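Local coordinates for cell division control protein 4 (Saccharomyces cerevisiae, PDB 3V7D) that serves as the substrate-recognition subunit of an SCF E3 ubiquitin ligase, binding phosphorylated targets such as the CDK inhibitor SIC1 for ubiquitination and degradation, at residues B[156-161]-B[174-179]; B[184-189]-B[193-198]. The protein carries 1 engineered substitution. All blocks are in the same frame, centred on the assembly; numbering follows the deposited sequence.

Contact 1: B[156-161]-B[174-179]; sequences LQLSGH and GILVSG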
loop_
_atom_site.group_PDB
_atom_site.type_symbol
_atom_site.label_atom_id
_atom_site.label_comp_id
_atom_site.label_asym_id
_atom_site.label_seq_id
_atom_site.Cartn_x
_atom_site.Cartn_y
_atom_site.Cartn_z
ATOM N N LEU B 156 9.835 -5.060 28.131
ATOM C CA LEU B 156 10.789 -4.415 29.023
ATOM C C LEU B 156 10.754 -2.900 28.887
ATOM O O LEU B 156 10.255 -2.361 27.895
ATOM C CB LEU B 156 12.214 -4.944 28.791
ATOM C CG LEU B 156 12.800 -5.015 27.375
ATOM C CD1 LEU B 156 13.148 -3.638 26.812
ATOM C CD2 LEU B 156 14.028 -5.911 27.371
ATOM N N GLN B 157 11.289 -2.222 29.895
ATOM C CA GLN B 157 11.412 -0.774 29.872
ATOM C C GLN B 157 12.873 -0.389 29.696
ATOM O O GLN B 157 13.746 -0.893 30.401
ATOM C CB GLN B 157 10.853 -0.174 31.163
ATOM C CG GLN B 157 11.021 1.331 31.286
ATOM C CD GLN B 157 10.052 1.934 32.283
ATOM O OE1 GLN B 157 8.946 2.335 31.925
ATOM N NE2 GLN B 157 10.459 1.995 33.543
ATOM N N LEU B 158 13.135 0.489 28.736
ATOM C CA LEU B 158 14.485 0.986 28.501
ATOM C C LEU B 158 14.686 2.334 29.185
ATOM O O LEU B 158 14.086 3.335 28.789
ATOM C CB LEU B 158 14.760 1.100 27.000
ATOM C CG LEU B 158 14.823 -0.228 26.243
ATOM C CD1 LEU B 158 14.859 -0.001 24.742
ATOM C CD2 LEU B 158 16.034 -1.029 26.690
ATOM N N SER B 159 15.519 2.348 30.225
ATOM C CA SER B 159 15.818 3.570 30.966
ATOM C C SER B 159 17.257 4.003 30.729
ATOM O O SER B 159 18.116 3.179 30.412
ATOM C CB SER B 159 15.599 3.356 32.464
ATOM O OG SER B 159 16.522 2.412 32.969
ATOM N N GLY B 160 17.519 5.295 30.890
ATOM C CA GLY B 160 18.854 5.827 30.683
ATOM C C GLY B 160 18.845 7.307 30.349
ATOM O O GLY B 160 19.746 8.044 30.746
ATOM N N HIS B 161 17.828 7.741 29.611
ATOM C CA HIS B 161 17.665 9.157 29.312
ATOM C C HIS B 161 17.468 9.961 30.594
ATOM O O HIS B 161 16.749 9.538 31.498
ATOM C CB HIS B 161 16.486 9.385 28.364
ATOM C CG HIS B 161 16.842 9.283 26.912
ATOM N ND1 HIS B 161 17.790 10.088 26.320
ATOM C CD2 HIS B 161 16.364 8.481 25.931
ATOM C CE1 HIS B 161 17.888 9.780 25.038
ATOM N NE2 HIS B 161 17.033 8.808 24.777
ATOM N N GLY B 174 15.927 -5.402 16.321
ATOM C CA GLY B 174 15.759 -4.989 17.701
ATOM C C GLY B 174 16.605 -3.797 18.102
ATOM O O GLY B 174 16.792 -3.534 19.288
ATOM N N ILE B 175 17.117 -3.071 17.115
ATOM C CA ILE B 175 17.913 -1.876 17.374
ATOM C C ILE B 175 17.041 -0.642 17.178
ATOM O O ILE B 175 16.289 -0.561 16.208
ATOM C CB ILE B 175 19.123 -1.787 16.418
ATOM C CG1 ILE B 175 19.997 -3.038 16.530
ATOM C CG2 ILE B 175 19.940 -0.532 16.693
ATOM C CD1 ILE B 175 20.716 -3.167 17.858
ATOM N N LEU B 176 17.131 0.315 18.097
ATOM C CA LEU B 176 16.360 1.547 17.961
ATOM C C LEU B 176 17.139 2.785 18.401
ATOM O O LEU B 176 18.067 2.699 19.204
ATOM C CB LEU B 176 15.031 1.444 18.717
ATOM C CG LEU B 176 15.065 1.444 20.246
ATOM C CD1 LEU B 176 14.582 2.775 20.782
ATOM C CD2 LEU B 176 14.219 0.312 20.805
ATOM N N VAL B 177 16.748 3.937 17.865
ATOM C CA VAL B 177 17.398 5.204 18.179
ATOM C C VAL B 177 16.403 6.165 18.820
ATOM O O VAL B 177 15.249 6.245 18.394
ATOM C CB VAL B 177 17.982 5.852 16.908
ATOM C CG1 VAL B 177 18.774 7.103 17.256
ATOM C CG2 VAL B 177 18.857 4.856 16.164
ATOM N N SER B 178 16.848 6.894 19.843
ATOM C CA SER B 178 15.983 7.842 20.545
ATOM C C SER B 178 16.580 9.249 20.638
ATOM O O SER B 178 17.793 9.419 20.618
ATOM C CB SER B 178 15.666 7.331 21.952
ATOM O OG SER B 178 16.849 7.201 22.725
ATOM N N GLY B 179 15.709 10.248 20.745
ATOM C CA GLY B 179 16.120 11.622 20.964
ATOM C C GLY B 179 15.382 12.175 22.167
ATOM O O GLY B 179 14.230 11.815 22.411
#
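His161 and Ser178 tie the loop leaving strand 153-158 to strand 175-180 of the next blade of the WD40 propeller through a short hydrogen bond, 2.6 Å from NE2 to OG. The hydroxyl lies at the edge of the imidazole, near the ring plane, and the bond is fairly straight at 159°. Ser178 holds OG between its backbone N and carbonyl carbon (chi1 62°), which turns the hydroxyl to the ring while its CB stands in the imidazole plane 3.5 Å from NE2. On the far side of the imidazole, His161 ND1 is hydrogen-bonded to Asp182 OD2, and Ser178 OG is also hydrogen-bonded to Trp188 NE1. Together these residues make the Asp-His-Ser-Trp hydrogen-bonded tetrad found in many WD40 repeats, which fixes the rotation of the histidine ring from both nitrogens and satisfies these polar groups inside a buried region.

Beside this tight polar junction the rest of the interface is thin. Leu158 and Leu176 reach toward each other tip to tip, CD1 to CD2 at 4.0 Å, and both side chains also touch Trp188. The backbones stay well separated, with the nearest pair of CA atoms, those of His161 and Gly179, 8.8 Å apart. On the solvent side, Ser159 is exposed and Gln157 partly so, its OE1 held by Arg145.

The contact thus spans a seam between sheets. Leu158 pairs through its backbone with Ile144 on strand 144-148 of one blade, and Leu176 pairs with Trp188 on strand 185-189 of the next; Val177 turns to the following blade, against Leu209 and Ile211 of strand 206-213.

Contact 2: B[184-189]-B[193-198]; sequences TVRVWD and GCCTHV
Val187 N gives a near-straight hydrogen bond to His197 O, 2.9 Å and 165°, in the antiparallel hairpin formed by the third and fourth strands of a WD40 blade. The carbonyl of Val187 faces two residues in return: Thr196 N bonds its O at 2.8 Å, while His197 N makes a longer, weak bond to the same atom. This is a classic beta bulge, and it shifts the register by one, so that Trp188 comes to pair with Cys195. Nearer the turn, Asp189 N bonds Cys194 O at 3.0 Å, almost in line with the carbonyl, and Asp189 O receives weak bonds from Gly193 N and Cys194 N in a G1 bulge that closes the hairpin. Asp189 OD1 meanwhile bonds Lys192 N within the turn.

Outside this ladder, Arg186 and Val198 lie side by side on one face of the sheet. The arginine is extended from CG to NE, bringing its guanidinium flat over Val198 CG1, 3.9 Å above the plane, and carrying NH1 to a salt bridge with Asp182. A leucine here would probably leave Asp182 without its cationic mate and Val198 without the flat group stacked on its methyl. On the other face, Val187 and His197 run alongside each other, CB to CB at 3.9 Å, and the histidine ring meets that of Tyr261 nearly at right angles.

Cys195 packs on the indole of Trp188: its CB makes a CH-pi contact near the rim, and SG, anti to the backbone N (chi1 177°), stands 4.5 Å from the centroid of the six-membered ring, 5° off its normal.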
loop_
_atom_site.group_PDB
_atom_site.type_symbol
_atom_site.label_atom_id
_atom_site.label_comp_id
_atom_site.label_asym_id
_atom_site.label_seq_id
_atom_site.Cartn_x
_atom_site.Cartn_y
_atom_site.Cartn_z
ATOM N N THR B 184 20.719 14.352 24.168
ATOM C CA THR B 184 21.459 13.183 23.709
ATOM C C THR B 184 20.713 12.380 22.644
ATOM O O THR B 184 19.485 12.425 22.550
ATOM C CB THR B 184 21.806 12.243 24.873
ATOM O OG1 THR B 184 20.602 11.675 25.406
ATOM C CG2 THR B 184 22.545 13.000 25.970
ATOM N N VAL B 185 21.478 11.654 21.840
ATOM C CA VAL B 185 20.928 10.680 20.914
ATOM C C VAL B 185 21.385 9.312 21.401
ATOM O O VAL B 185 22.580 9.083 21.588
ATOM C CB VAL B 185 21.444 10.909 19.487
ATOM C CG1 VAL B 185 20.868 9.873 18.542
ATOM C CG2 VAL B 185 21.105 12.319 19.016
ATOM N N ARG B 186 20.439 8.407 21.625
ATOM C CA ARG B 186 20.778 7.104 22.183
ATOM C C ARG B 186 20.414 5.941 21.265
ATOM O O ARG B 186 19.349 5.926 20.647
ATOM C CB ARG B 186 20.126 6.922 23.552
ATOM C CG ARG B 186 20.902 7.550 24.701
ATOM C CD ARG B 186 20.167 7.348 26.014
ATOM N NE ARG B 186 21.005 7.613 27.180
ATOM C CZ ARG B 186 21.194 8.820 27.705
ATOM N NH1 ARG B 186 20.612 9.880 27.162
ATOM N NH2 ARG B 186 21.968 8.966 28.770
ATOM N N VAL B 187 21.319 4.973 21.181
ATOM C CA VAL B 187 21.086 3.752 20.423
ATOM C C VAL B 187 20.823 2.622 21.410
ATOM O O VAL B 187 21.551 2.472 22.390
ATOM C CB VAL B 187 22.307 3.388 19.558
ATOM C CG1 VAL B 187 22.045 2.112 18.768
ATOM C CG2 VAL B 187 22.662 4.540 18.628
ATOM N N TRP B 188 19.782 1.836 21.155
ATOM C CA TRP B 188 19.396 0.775 22.075
ATOM C C TRP B 188 19.344 -0.581 21.382
ATOM O O TRP B 188 19.043 -0.672 20.190
ATOM C CB TRP B 188 18.022 1.068 22.685
ATOM C CG TRP B 188 17.869 2.440 23.272
ATOM C CD1 TRP B 188 17.693 3.606 22.589
ATOM C CD2 TRP B 188 17.845 2.782 24.663
ATOM N NE1 TRP B 188 17.574 4.656 23.466
ATOM C CE2 TRP B 188 17.664 4.177 24.748
ATOM C CE3 TRP B 188 17.968 2.047 25.846
ATOM C CZ2 TRP B 188 17.600 4.849 25.964
ATOM C CZ3 TRP B 188 17.905 2.719 27.055
ATOM C CH2 TRP B 188 17.721 4.105 27.104
ATOM N N ASP B 189 19.636 -1.631 22.140
ATOM C CA ASP B 189 19.452 -2.995 21.669
ATOM C C ASP B 189 18.380 -3.647 22.534
ATOM O O ASP B 189 18.600 -3.902 23.719
ATOM C CB ASP B 189 20.764 -3.781 21.761
ATOM C CG ASP B 189 20.668 -5.171 21.141
ATOM O OD1 ASP B 189 19.704 -5.913 21.433
ATOM O OD2 ASP B 189 21.569 -5.528 20.354
ATOM N N GLY B 193 18.466 -5.517 26.086
ATOM C CA GLY B 193 17.729 -4.749 27.071
ATOM C C GLY B 193 18.505 -3.576 27.639
ATOM O O GLY B 193 18.358 -3.242 28.815
ATOM N N CYS B 194 19.327 -2.937 26.812
ATOM C CA CYS B 194 20.147 -1.833 27.297
ATOM C C CYS B 194 20.462 -0.805 26.223
ATOM O O CYS B 194 20.232 -1.032 25.036
ATOM C CB CYS B 194 21.460 -2.362 27.882
ATOM S SG CYS B 194 22.631 -2.963 26.634
ATOM N N CYS B 195 20.992 0.333 26.659
ATOM C CA CYS B 195 21.527 1.331 25.746
ATOM C C CYS B 195 22.952 0.945 25.364
ATOM O O CYS B 195 23.753 0.582 26.226
ATOM C CB CYS B 195 21.522 2.709 26.404
ATOM S SG CYS B 195 22.243 4.008 25.381
ATOM N N THR B 196 23.269 1.015 24.075
ATOM C CA THR B 196 24.610 0.662 23.620
ATOM C C THR B 196 25.475 1.889 23.335
ATOM O O THR B 196 26.695 1.842 23.483
ATOM C CB THR B 196 24.578 -0.250 22.374
ATOM O OG1 THR B 196 23.793 0.364 21.344
ATOM C CG2 THR B 196 23.988 -1.607 22.720
ATOM N N HIS B 197 24.841 2.984 22.926
ATOM C CA HIS B 197 25.569 4.208 22.600
ATOM C C HIS B 197 24.820 5.460 23.053
ATOM O O HIS B 197 23.602 5.557 22.896
ATOM C CB HIS B 197 25.829 4.300 21.090
ATOM C CG HIS B 197 26.574 3.129 20.527
ATOM N ND1 HIS B 197 25.982 1.902 20.312
ATOM C CD2 HIS B 197 27.861 2.999 20.125
ATOM C CE1 HIS B 197 26.874 1.066 19.811
ATOM N NE2 HIS B 197 28.021 1.708 19.685
ATOM N N VAL B 198 25.557 6.414 23.610
ATOM C CA VAL B 198 25.008 7.733 23.901
ATOM C C VAL B 198 25.803 8.795 23.145
ATOM O O VAL B 198 26.969 9.039 23.453
ATOM C CB VAL B 198 25.043 8.053 25.403
ATOM C CG1 VAL B 198 24.460 9.434 25.663
ATOM C CG2 VAL B 198 24.291 6.994 26.194
#

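The two contacts, centred 6 Å apart, meet in Trp188. Strands 175-180 and 185-189 are neighbours in one sheet, and Leu176 O approaches Trp188 N at 2.7 Å. With Ser178 OG also 2.7 Å from Trp188 NE1, a continuous hydrogen-bonded chain runs from the polar junction of contact 1 into the hairpin of contact 2. The indole lies between the two: Leu158 and Leu176 stand on one side of the ring plane and Cys195 on the other. At the other end of this chain, Asp182 serves both contacts, through His161 and Arg186. Contact 1 therefore joins successive blades, whereas contact 2 extends the sheet of the second blade outward.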